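Local coordinates for protein putative cellulase CEL6 (Mycobacterium tuberculosis, PDB 1UP3) that probably hydrolyses internal beta-1,4-glucosidic bonds of cellulose as a family 6 glycoside hydrolase, at residues 106-111 with 148-153; 211-216 with 253-258; 99-104 with 144-149. One frame throughout, in Å; residues are numbered along the deposited sequence. Where two conformers were deposited one is given.

Contact 1: residues 106-111 with 148-153; sequences SGLGSS and TRDPAA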
ATOM      1  N   SER A 106      14.884  -3.180  12.467  1.00 10.11           N
ATOM      2  CA  SER A 106      16.033  -4.047  12.700  1.00 10.24           C
ATOM      3  C   SER A 106      16.247  -4.956  11.507  1.00 10.84           C
ATOM      4  O   SER A 106      17.384  -5.212  11.094  1.00 13.30           O
ATOM      5  CB  SER A 106      15.831  -4.889  13.978  0.50 10.62           C
ATOM      6  OG  SER A 106      15.000  -6.038  13.782  0.33  8.20           O
ATOM      7  N   GLY A 107      15.175  -5.423  10.905  1.00 10.18           N
ATOM      8  CA  GLY A 107      15.300  -6.286   9.764  1.00  9.84           C
ATOM      9  C   GLY A 107      15.671  -5.563   8.484  1.00 10.42           C
ATOM     10  O   GLY A 107      16.284  -6.154   7.609  1.00 10.44           O
ATOM     11  N   LEU A 108      15.298  -4.292   8.361  1.00  9.39           N
ATOM     12  CA  LEU A 108      15.694  -3.488   7.203  1.00  9.21           C
ATOM     13  C   LEU A 108      17.203  -3.240   7.172  1.00  9.26           C
ATOM     14  O   LEU A 108      17.801  -3.265   6.106  1.00  9.18           O
ATOM     15  CB  LEU A 108      14.978  -2.141   7.177  1.00  8.95           C
ATOM     16  CG  LEU A 108      13.472  -2.189   6.842  1.00  9.64           C
ATOM     17  CD1 LEU A 108      12.849  -0.820   7.052  1.00 12.33           C
ATOM     18  CD2 LEU A 108      13.201  -2.667   5.421  1.00 11.44           C
ATOM     19  N   GLY A 109      17.802  -2.973   8.323  1.00 10.37           N
ATOM     20  CA  GLY A 109      19.206  -2.588   8.400  1.00 10.16           C
ATOM     21  C   GLY A 109      19.460  -1.391   7.508  1.00 10.69           C
ATOM     22  O   GLY A 109      18.829  -0.344   7.675  1.00 10.33           O
ATOM     23  N   SER A 110      20.402  -1.551   6.575  1.00  9.76           N
ATOM     24  CA  SER A 110      20.716  -0.513   5.605  0.52 10.96           C
ATOM     25  C   SER A 110      20.304  -0.923   4.200  1.00 10.42           C
ATOM     26  O   SER A 110      20.807  -0.356   3.220  1.00 10.90           O
ATOM     27  CB  SER A 110      22.214  -0.170   5.658  0.52 11.21           C
ATOM     28  OG  SER A 110      22.506   0.591   6.820  0.52 14.35           O
ATOM     29  N   SER A 111      19.372  -1.888   4.098  1.00 10.38           N
ATOM     30  CA  SER A 111      18.994  -2.443   2.801  0.55 10.05           C
ATOM     31  C   SER A 111      17.969  -1.593   2.063  1.00  9.35           C
ATOM     32  O   SER A 111      17.130  -0.914   2.698  1.00  9.97           O
ATOM     33  CB  SER A 111      18.473  -3.854   2.962  0.55 10.67           C
ATOM     34  OG  SER A 111      19.462  -4.647   3.605  0.55 12.14           O
ATOM     35  N   THR A 148      13.102   5.522   8.864  1.00  8.53           N
ATOM     36  CA  THR A 148      14.010   6.344   8.078  1.00 10.06           C
ATOM     37  C   THR A 148      15.452   6.297   8.573  1.00 10.87           C
ATOM     38  O   THR A 148      16.333   6.855   7.933  1.00 12.29           O
ATOM     39  CB  THR A 148      13.521   7.795   7.950  1.00 10.54           C
ATOM     40  OG1 THR A 148      13.277   8.359   9.246  1.00 11.46           O
ATOM     41  CG2 THR A 148      12.208   7.856   7.181  1.00 10.37           C
ATOM     42  N   ARG A 149      15.701   5.631   9.690  1.00 11.94           N
ATOM     43  CA  ARG A 149      17.073   5.350  10.095  1.00 13.10           C
ATOM     44  C   ARG A 149      17.775   4.409   9.128  1.00 12.51           C
ATOM     45  O   ARG A 149      19.002   4.366   9.119  1.00 13.03           O
ATOM     46  CB  ARG A 149      17.126   4.795  11.516  1.00 14.93           C
ATOM     47  CG  ARG A 149      16.659   5.796  12.571  1.00 18.59           C
ATOM     48  CD  ARG A 149      17.409   7.123  12.599  1.00 24.81           C
ATOM     49  NE  ARG A 149      17.219   7.837  13.867  1.00 29.50           N
ATOM     50  CZ  ARG A 149      17.819   8.999  14.181  1.00 32.09           C
ATOM     51  NH1 ARG A 149      18.683   9.582  13.342  1.00 32.52           N
ATOM     52  NH2 ARG A 149      17.566   9.569  15.357  1.00 31.24           N
ATOM     53  N   ASP A 150      17.029   3.654   8.319  1.00 11.02           N
ATOM     54  CA  ASP A 150      17.609   2.961   7.150  1.00 11.07           C
ATOM     55  C   ASP A 150      17.723   4.001   6.063  1.00  9.78           C
ATOM     56  O   ASP A 150      16.706   4.365   5.475  1.00  7.89           O
ATOM     57  CB  ASP A 150      16.680   1.840   6.686  1.00 10.16           C
ATOM     58  CG  ASP A 150      17.187   1.087   5.466  1.00 10.87           C
ATOM     59  OD1 ASP A 150      18.282   1.437   4.930  1.00  9.34           O
ATOM     60  OD2 ASP A 150      16.527   0.138   4.960  1.00  8.76           O
ATOM     61  N   PRO A 151      18.937   4.458   5.727  1.00 10.33           N
ATOM     62  CA  PRO A 151      19.068   5.493   4.701  1.00 10.23           C
ATOM     63  C   PRO A 151      18.533   5.059   3.343  1.00  9.18           C
ATOM     64  O   PRO A 151      18.129   5.931   2.558  1.00 10.18           O
ATOM     65  CB  PRO A 151      20.590   5.699   4.601  1.00 10.75           C
ATOM     66  CG  PRO A 151      21.151   4.480   5.078  1.00 11.96           C
ATOM     67  CD  PRO A 151      20.258   3.956   6.163  1.00 10.41           C
ATOM     68  N   ALA A 152      18.483   3.743   3.090  1.00  7.96           N
ATOM     69  CA  ALA A 152      18.059   3.198   1.823  1.00  6.23           C
ATOM     70  C   ALA A 152      16.578   2.857   1.768  1.00  6.45           C
ATOM     71  O   ALA A 152      16.115   2.281   0.771  1.00  8.21           O
ATOM     72  CB  ALA A 152      18.888   1.940   1.478  1.00  7.39           C
ATOM     73  N   ALA A 153      15.835   3.215   2.806  1.00  6.33           N
ATOM     74  CA  ALA A 153      14.389   3.008   2.804  1.00  5.75           C
ATOM     75  C   ALA A 153      13.715   4.263   2.275  1.00  7.03           C
ATOM     76  O   ALA A 153      13.946   5.350   2.771  1.00  7.59           O
ATOM     77  CB  ALA A 153      13.885   2.701   4.170  1.00  7.26           C
TER

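Contact 2: residues 211-216 with 253-258; sequences GSHYVI and HADAYL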
ATOM      1  N   GLY A 211       6.947  20.218  -0.766  1.00 11.79           N
ATOM      2  CA  GLY A 211       7.455  19.531  -1.942  1.00 11.21           C
ATOM      3  C   GLY A 211       7.653  18.042  -1.801  1.00 11.08           C
ATOM      4  O   GLY A 211       8.474  17.461  -2.526  1.00 11.56           O
ATOM      5  N   SER A 212       6.899  17.417  -0.921  1.00 10.50           N
ATOM      6  CA  SER A 212       7.051  15.973  -0.743  0.60  9.08           C
ATOM      7  C   SER A 212       6.622  15.239  -2.013  1.00  8.91           C
ATOM      8  O   SER A 212       5.866  15.762  -2.855  1.00  9.13           O
ATOM      9  CB  SER A 212       6.272  15.481   0.450  0.60  9.55           C
ATOM     10  OG  SER A 212       4.901  15.528   0.178  0.60  9.77           O
ATOM     11  N   HIS A 213       7.139  14.026  -2.168  1.00  6.76           N
ATOM     12  CA  HIS A 213       6.866  13.204  -3.333  1.00  7.42           C
ATOM     13  C   HIS A 213       5.842  12.122  -2.990  1.00  6.60           C
ATOM     14  O   HIS A 213       5.548  11.889  -1.819  1.00  6.43           O
ATOM     15  CB  HIS A 213       8.178  12.589  -3.833  1.00  7.45           C
ATOM     16  CG  HIS A 213       9.119  13.598  -4.441  1.00  7.97           C
ATOM     17  ND1 HIS A 213       9.894  14.448  -3.682  1.00 12.00           N
ATOM     18  CD2 HIS A 213       9.391  13.886  -5.740  1.00  9.86           C
ATOM     19  CE1 HIS A 213      10.592  15.234  -4.491  1.00 12.57           C
ATOM     20  NE2 HIS A 213      10.305  14.922  -5.744  1.00 13.02           N
ATOM     21  N   TYR A 214       5.312  11.432  -4.001  1.00  6.06           N
ATOM     22  CA  TYR A 214       4.245  10.474  -3.734  1.00  5.50           C
ATOM     23  C   TYR A 214       4.240   9.335  -4.754  1.00  5.79           C
ATOM     24  O   TYR A 214       4.807   9.444  -5.860  1.00  5.49           O
ATOM     25  CB  TYR A 214       2.838  11.154  -3.664  1.00  4.91           C
ATOM     26  CG  TYR A 214       2.440  11.865  -4.931  1.00  6.17           C
ATOM     27  CD1 TYR A 214       2.846  13.184  -5.170  1.00  7.48           C
ATOM     28  CD2 TYR A 214       1.774  11.209  -5.932  1.00  5.61           C
ATOM     29  CE1 TYR A 214       2.542  13.818  -6.353  1.00  7.03           C
ATOM     30  CE2 TYR A 214       1.468  11.841  -7.130  1.00  7.02           C
ATOM     31  CZ  TYR A 214       1.861  13.120  -7.348  1.00  8.31           C
ATOM     32  OH  TYR A 214       1.598  13.709  -8.573  1.00  7.75           O
ATOM     33  N   VAL A 215       3.564   8.275  -4.360  1.00  6.30           N
ATOM     34  CA  VAL A 215       3.300   7.163  -5.251  1.00  5.32           C
ATOM     35  C   VAL A 215       1.782   6.945  -5.325  1.00  4.64           C
ATOM     36  O   VAL A 215       1.067   7.301  -4.388  1.00  5.66           O
ATOM     37  CB  VAL A 215       4.002   5.900  -4.773  1.00  5.44           C
ATOM     38  CG1 VAL A 215       5.493   6.055  -4.840  1.00  6.15           C
ATOM     39  CG2 VAL A 215       3.574   5.519  -3.352  1.00  5.47           C
ATOM     40  N   ILE A 216       1.319   6.419  -6.453  1.00  3.69           N
ATOM     41  CA  ILE A 216      -0.085   6.143  -6.694  1.00  3.37           C
ATOM     42  C   ILE A 216      -0.210   4.606  -6.929  1.00  3.93           C
ATOM     43  O   ILE A 216       0.495   4.055  -7.786  1.00  4.70           O
ATOM     44  CB  ILE A 216      -0.630   6.914  -7.902  1.00  4.26           C
ATOM     45  CG1 ILE A 216      -0.532   8.434  -7.688  1.00  5.19           C
ATOM     46  CG2 ILE A 216      -2.079   6.537  -8.150  1.00  4.58           C
ATOM     47  CD1 ILE A 216      -0.719   9.254  -8.966  1.00  5.80           C
ATOM     48  N   HIS A 253       5.865  15.487  -9.010  1.00  8.84           N
ATOM     49  CA  HIS A 253       6.338  14.904  -7.761  1.00  8.49           C
ATOM     50  C   HIS A 253       5.895  13.444  -7.566  1.00  7.53           C
ATOM     51  O   HIS A 253       6.031  12.915  -6.458  1.00  7.37           O
ATOM     52  CB  HIS A 253       5.883  15.761  -6.604  1.00  9.11           C
ATOM     53  CG  HIS A 253       6.417  17.154  -6.666  1.00 11.21           C
ATOM     54  ND1 HIS A 253       5.722  18.184  -7.258  1.00 13.58           N
ATOM     55  CD2 HIS A 253       7.591  17.679  -6.241  1.00 16.07           C
ATOM     56  CE1 HIS A 253       6.444  19.294  -7.184  1.00 18.07           C
ATOM     57  NE2 HIS A 253       7.584  19.014  -6.582  1.00 16.77           N
ATOM     58  N   ALA A 254       5.423  12.795  -8.629  1.00  6.51           N
ATOM     59  CA  ALA A 254       5.011  11.384  -8.585  1.00  6.93           C
ATOM     60  C   ALA A 254       6.228  10.524  -8.869  1.00  7.88           C
ATOM     61  O   ALA A 254       6.681  10.437 -10.020  1.00  8.63           O
ATOM     62  CB  ALA A 254       3.906  11.135  -9.623  1.00  8.03           C
ATOM     63  N   ASP A 255       6.787   9.905  -7.839  1.00  6.41           N
ATOM     64  CA  ASP A 255       7.952   9.022  -7.982  1.00  5.71           C
ATOM     65  C   ASP A 255       7.619   7.737  -8.745  1.00  6.34           C
ATOM     66  O   ASP A 255       8.488   7.175  -9.447  1.00  7.80           O
ATOM     67  CB  ASP A 255       8.502   8.594  -6.619  1.00  5.50           C
ATOM     68  CG  ASP A 255       9.313   9.669  -5.885  1.00  5.49           C
ATOM     69  OD1 ASP A 255       9.723  10.685  -6.520  1.00  8.61           O
ATOM     70  OD2 ASP A 255       9.545   9.542  -4.652  1.00  7.07           O
ATOM     71  N   ALA A 256       6.393   7.228  -8.569  1.00  5.12           N
ATOM     72  CA  ALA A 256       6.020   5.991  -9.239  1.00  5.11           C
ATOM     73  C   ALA A 256       4.541   5.732  -9.237  1.00  5.97           C
ATOM     74  O   ALA A 256       3.820   6.204  -8.360  1.00  5.80           O
ATOM     75  CB  ALA A 256       6.703   4.772  -8.546  1.00  5.90           C
ATOM     76  N   TYR A 257       4.124   4.934 -10.205  1.00  4.69           N
ATOM     77  CA  TYR A 257       2.898   4.140 -10.130  1.00  4.62           C
ATOM     78  C   TYR A 257       3.290   2.770  -9.609  1.00  4.92           C
ATOM     79  O   TYR A 257       4.248   2.189 -10.115  1.00  6.10           O
ATOM     80  CB  TYR A 257       2.218   3.998 -11.499  1.00  4.54           C
ATOM     81  CG  TYR A 257       1.960   5.275 -12.253  1.00  6.25           C
ATOM     82  CD1 TYR A 257       1.800   6.471 -11.609  1.00  5.37           C
ATOM     83  CD2 TYR A 257       1.896   5.255 -13.651  1.00  6.77           C
ATOM     84  CE1 TYR A 257       1.567   7.669 -12.332  1.00  4.56           C
ATOM     85  CE2 TYR A 257       1.683   6.400 -14.367  1.00  8.15           C
ATOM     86  CZ  TYR A 257       1.525   7.604 -13.706  1.00  7.41           C
ATOM     87  OH  TYR A 257       1.336   8.761 -14.399  1.00  7.89           O
ATOM     88  N   LEU A 258       2.634   2.305  -8.556  1.00  5.60           N
ATOM     89  CA  LEU A 258       2.899   0.998  -7.957  1.00  5.15           C
ATOM     90  C   LEU A 258       1.647   0.170  -7.908  1.00  5.45           C
ATOM     91  O   LEU A 258       0.530   0.723  -7.928  1.00  5.96           O
ATOM     92  CB  LEU A 258       3.461   1.118  -6.535  1.00  6.25           C
ATOM     93  CG  LEU A 258       4.787   1.881  -6.361  1.00  6.23           C
ATOM     94  CD1 LEU A 258       5.094   2.022  -4.879  1.00  7.79           C
ATOM     95  CD2 LEU A 258       5.925   1.205  -7.147  1.00 10.79           C
TER

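Contact 3: residues 99-104 with 144-149; sequences GWIDAV and VDTLTR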
ATOM      1  N   GLY A  99       6.919  -1.785  19.286  1.00  7.34           N
ATOM      2  CA  GLY A  99       7.880  -2.872  19.306  1.00  7.18           C
ATOM      3  C   GLY A  99       7.994  -3.534  17.945  1.00  7.40           C
ATOM      4  O   GLY A  99       9.077  -3.933  17.503  1.00  7.54           O
ATOM      5  N   TRP A 100       6.853  -3.628  17.280  1.00  6.40           N
ATOM      6  CA  TRP A 100       6.780  -4.151  15.916  1.00  5.51           C
ATOM      7  C   TRP A 100       7.578  -3.299  14.945  1.00  6.73           C
ATOM      8  O   TRP A 100       8.365  -3.843  14.175  1.00  5.95           O
ATOM      9  CB  TRP A 100       5.338  -4.210  15.476  1.00  5.91           C
ATOM     10  CG  TRP A 100       5.054  -4.948  14.175  1.00  4.70           C
ATOM     11  CD1 TRP A 100       5.204  -6.294  13.931  1.00  4.60           C
ATOM     12  CD2 TRP A 100       4.459  -4.389  12.976  1.00  5.31           C
ATOM     13  NE1 TRP A 100       4.747  -6.597  12.664  1.00  6.71           N
ATOM     14  CE2 TRP A 100       4.277  -5.461  12.062  1.00  6.11           C
ATOM     15  CE3 TRP A 100       4.029  -3.101  12.595  1.00  7.54           C
ATOM     16  CZ2 TRP A 100       3.710  -5.277  10.783  1.00  6.00           C
ATOM     17  CZ3 TRP A 100       3.483  -2.919  11.355  1.00  4.96           C
ATOM     18  CH2 TRP A 100       3.316  -4.012  10.456  1.00  5.63           C
ATOM     19  N   ILE A 101       7.381  -1.974  14.983  1.00  6.32           N
ATOM     20  CA  ILE A 101       8.144  -1.057  14.150  1.00  6.57           C
ATOM     21  C   ILE A 101       9.671  -1.184  14.439  1.00  7.12           C
ATOM     22  O   ILE A 101      10.469  -1.184  13.503  1.00  6.70           O
ATOM     23  CB  ILE A 101       7.670   0.420  14.396  1.00  6.42           C
ATOM     24  CG1 ILE A 101       6.261   0.636  13.829  1.00  7.46           C
ATOM     25  CG2 ILE A 101       8.677   1.373  13.834  1.00  7.68           C
ATOM     26  CD1 ILE A 101       6.145   0.402  12.299  1.00  6.96           C
ATOM     27  N   ASP A 102      10.066  -1.326  15.716  1.00  6.04           N
ATOM     28  CA  ASP A 102      11.477  -1.494  16.020  1.00  6.54           C
ATOM     29  C   ASP A 102      12.028  -2.723  15.342  1.00  7.27           C
ATOM     30  O   ASP A 102      13.163  -2.712  14.833  1.00  7.20           O
ATOM     31  CB  ASP A 102      11.728  -1.623  17.524  1.00  7.26           C
ATOM     32  CG  ASP A 102      11.433  -0.361  18.282  1.00 10.42           C
ATOM     33  OD1 ASP A 102      11.353   0.727  17.689  1.00 10.95           O
ATOM     34  OD2 ASP A 102      11.260  -0.370  19.535  1.00 13.86           O
ATOM     35  N   ALA A 103      11.253  -3.790  15.390  1.00  6.45           N
ATOM     36  CA  ALA A 103      11.661  -5.059  14.782  1.00  6.81           C
ATOM     37  C   ALA A 103      11.736  -4.975  13.261  1.00  7.09           C
ATOM     38  O   ALA A 103      12.677  -5.476  12.661  1.00  7.43           O
ATOM     39  CB  ALA A 103      10.720  -6.160  15.211  1.00  7.11           C
ATOM     40  N   VAL A 104      10.753  -4.349  12.618  1.00  6.99           N
ATOM     41  CA  VAL A 104      10.811  -4.133  11.185  1.00  7.03           C
ATOM     42  C   VAL A 104      12.091  -3.353  10.802  1.00  7.87           C
ATOM     43  O   VAL A 104      12.802  -3.716   9.867  1.00  8.32           O
ATOM     44  CB  VAL A 104       9.579  -3.393  10.673  1.00  7.75           C
ATOM     45  CG1 VAL A 104       9.746  -2.935   9.243  1.00  8.01           C
ATOM     46  CG2 VAL A 104       8.311  -4.267  10.783  1.00  7.07           C
ATOM     47  N   VAL A 144       7.696   6.674  11.022  1.00  7.59           N
ATOM     48  CA  VAL A 144       8.505   7.509  10.166  1.00  8.47           C
ATOM     49  C   VAL A 144       9.874   7.697  10.785  1.00  9.11           C
ATOM     50  O   VAL A 144      10.907   7.501  10.132  1.00  9.95           O
ATOM     51  CB  VAL A 144       7.847   8.887   9.907  1.00  9.97           C
ATOM     52  CG1 VAL A 144       8.823   9.838   9.235  1.00 11.66           C
ATOM     53  CG2 VAL A 144       6.590   8.734   9.046  1.00 11.67           C
ATOM     54  N   ASP A 145       9.891   8.079  12.065  1.00  8.83           N
ATOM     55  CA  ASP A 145      11.159   8.392  12.736  1.00  9.74           C
ATOM     56  C   ASP A 145      12.076   7.184  12.820  1.00 10.77           C
ATOM     57  O   ASP A 145      13.302   7.342  12.780  1.00 11.48           O
ATOM     58  CB  ASP A 145      10.913   8.884  14.158  1.00  9.42           C
ATOM     59  CG  ASP A 145      10.341  10.300  14.234  1.00 14.23           C
ATOM     60  OD1 ASP A 145      10.315  11.047  13.223  1.00 15.85           O
ATOM     61  OD2 ASP A 145       9.971  10.751  15.347  1.00 18.26           O
ATOM     62  N   THR A 146      11.513   5.991  12.951  1.00  7.92           N
ATOM     63  CA  THR A 146      12.306   4.768  13.156  1.00  8.22           C
ATOM     64  C   THR A 146      12.735   4.136  11.849  1.00  9.03           C
ATOM     65  O   THR A 146      13.873   3.680  11.709  1.00  9.54           O
ATOM     66  CB  THR A 146      11.502   3.797  13.992  1.00  8.26           C
ATOM     67  OG1 THR A 146      11.084   4.478  15.193  1.00  9.66           O
ATOM     68  CG2 THR A 146      12.350   2.631  14.479  1.00 10.14           C
ATOM     69  N   LEU A 147      11.818   4.065  10.899  1.00  8.02           N
ATOM     70  CA  LEU A 147      12.087   3.425   9.625  1.00  8.46           C
ATOM     71  C   LEU A 147      13.102   4.186   8.775  1.00  8.66           C
ATOM     72  O   LEU A 147      13.888   3.545   8.053  1.00  8.89           O
ATOM     73  CB  LEU A 147      10.816   3.158   8.824  1.00  9.31           C
ATOM     74  CG  LEU A 147       9.801   2.231   9.491  1.00  9.97           C
ATOM     75  CD1 LEU A 147       8.459   2.375   8.814  1.00 13.01           C
ATOM     76  CD2 LEU A 147      10.313   0.774   9.480  1.00 13.93           C
ATOM     77  N   THR A 148      13.102   5.522   8.864  1.00  8.53           N
ATOM     78  CA  THR A 148      14.010   6.344   8.078  1.00 10.06           C
ATOM     79  C   THR A 148      15.452   6.297   8.573  1.00 10.87           C
ATOM     80  O   THR A 148      16.333   6.855   7.933  1.00 12.29           O
ATOM     81  CB  THR A 148      13.521   7.795   7.950  1.00 10.54           C
ATOM     82  OG1 THR A 148      13.277   8.359   9.246  1.00 11.46           O
ATOM     83  CG2 THR A 148      12.208   7.856   7.181  1.00 10.37           C
ATOM     84  N   ARG A 149      15.701   5.631   9.690  1.00 11.94           N
ATOM     85  CA  ARG A 149      17.073   5.350  10.095  1.00 13.10           C
ATOM     86  C   ARG A 149      17.775   4.409   9.128  1.00 12.51           C
ATOM     87  O   ARG A 149      19.002   4.366   9.119  1.00 13.03           O
ATOM     88  CB  ARG A 149      17.126   4.795  11.516  1.00 14.93           C
ATOM     89  CG  ARG A 149      16.659   5.796  12.571  1.00 18.59           C
ATOM     90  CD  ARG A 149      17.409   7.123  12.599  1.00 24.81           C
ATOM     91  NE  ARG A 149      17.219   7.837  13.867  1.00 29.50           N
ATOM     92  CZ  ARG A 149      17.819   8.999  14.181  1.00 32.09           C
ATOM     93  NH1 ARG A 149      18.683   9.582  13.342  1.00 32.52           N
ATOM     94  NH2 ARG A 149      17.566   9.569  15.357  1.00 31.24           N
TER

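Contact 1: residues 106-111 with 148-153
Asp150 pushes its carboxyl group into the mouth of the turn formed by Leu108, Gly109, Ser110 and Ser111. Its CG stands anti to the backbone N (chi1 179°), which carries the group across to the other segment and sets CG 3.1 Å from Gly109 O. There OD2 comes within 2.6 Å of Ser111 O, a separation that suggests a shared proton. The aliphatic CB of Leu108 lies 3.5 Å from the same OD2. OD1, which lies against Ser110 CA, also accepts the N-H of Ala152 in its own segment at 3.0 Å, from above the carboxylate plane, closing an Asx turn that helps fix the carboxyl group. The Ala152 methyl CB lies beside Ser110 O (3.5 Å) and Ser111 O (3.6 Å), short enough for the two backbones to stay close.

Each segment meets the other through a tight turn. Gly109, with positive phi, ends the helix and suits the second place of a type II' turn. Pro151, its phi held near -60° by the ring, suits the same place in the type I turn from Asp150 to Ala153. Leu108 continues inward onto Val57 and Thr61 of helix 50-66 and Ile115 of strand 113-117, while Ala152 bonds through its backbone to Ala113.

Contact 2: residues 211-216 with 253-258
Strands 213-216 and 254-258 run parallel, 15° apart and their axes approaching to 4.6 Å, with Tyr214 paired to Ala254 and Ile216 to Tyr257. They are the last two strands of the distorted, seven-stranded alpha/beta barrel of family 6, and 254-258 is an edge strand of its sheet. Tyr214 bonds through its N to His253 O and through its O to Asp255 N; Ile216 does likewise with Ala256 O and Leu258 N, the last bond nearly straight at 167°. One residue, Val215, thus faces two, Asp255 and Ala256: a beta bulge, with Asp255 in helical conformation.

On the face of Tyr214 and Ile216, turned to Ile199 of helix 195-208, Tyr214 CG stands between the backbone N and the carbonyl carbon (chi1 60°). This brings the ring over Ala254, whose CA makes a CH-pi contact 3.9 Å from the ring centroid. Alanine is small enough to let the ring settle this close. Tyr214 OH and His253 ND1 each bond to Glu203, so one carboxylate holds both rings. On the other face Val215 CB packs 4.0 Å from Leu258 CD1, branched apolar chains suited to a buried surface.

At the start of the strands, His253 turns its edge to the face of His213 in a T-shaped pair, centroids 5.3 Å apart. Close to a bound sulfate, His213 also has the Asp255 carboxylate nearby. Arg183, by a salt bridge, and Tyr156, by a hydrogen bond, hold Asp255 OD2, while OD1 comes to 3.3 Å from His213 CD2.

Contact 3: residues 99-104 with 144-149
Ile101 and Thr146 meet where helices 94-108 and 130-147 come nearest within these segments, with the CA atoms of Asp102 and Thr146 6.9 Å apart. The contact has an apolar inner part and a polar outer part, and no hydrogen bond joins the two segments directly.

The inner part is the tighter. The CG2 branch of Ile101 reaches Thr146 CB at 3.7 Å; beta-branched isoleucine puts CG2 close to its own backbone, where the neighbouring helix passes. One turn further along, Val104 lays CG1 against Leu147 CD2, 3.8 Å away. That methyl is the Val104 branch standing anti to the backbone N (chi1 169°), which directs it across the gap between the helices, while the longer leucine supplies the remaining reach. Beneath them Ile101 and Leu147 both rest on Leu75 of strand 72-75, and Val104 also touches Val53 of helix 50-66. Branched aliphatic side chains fit such a buried seam because they fill it without leaving a polar group to satisfy.

Towards solvent the packing is thinner. Asp102 approaches Thr146 only by OD1, 3.9 Å from CG2, and the same OD1 is hydrogen-bonded to Tyr142 OH. Thr146 OG1 bonds to Tyr142 O one turn back in its own helix; this fixes chi1 and so turns CG2, anti to the backbone N, toward Asp102 and Ile101. Tyr142 therefore steadies both members of the outer pair.

Neighbouring helices packed side by side over a parallel sheet in this way are characteristic of the outer layer of an alpha/beta barrel.

Overall arrangement
Contacts 1 and 3 are neighbours, their centres about 9 Å apart, and both join helix 94-108 to the region around the end of helix 130-147. Leu108 of contact 1 packs on Leu147 of contact 3, so the aliphatic seam runs on into the turns. Contact 2 lies within the sheet itself, its centre about 20 Å from that of contact 1 and about 22 Å from that of contact 3. Contact 2 is buried and held by parallel-strand backbone hydrogen bonds interrupted by a bulge; contact 3, also largely buried, relies mainly on van der Waals packing of apolar branches, with no hydrogen bond between its segments; contact 1, the most exposed, depends on one acidic side chain meeting turn carbonyls.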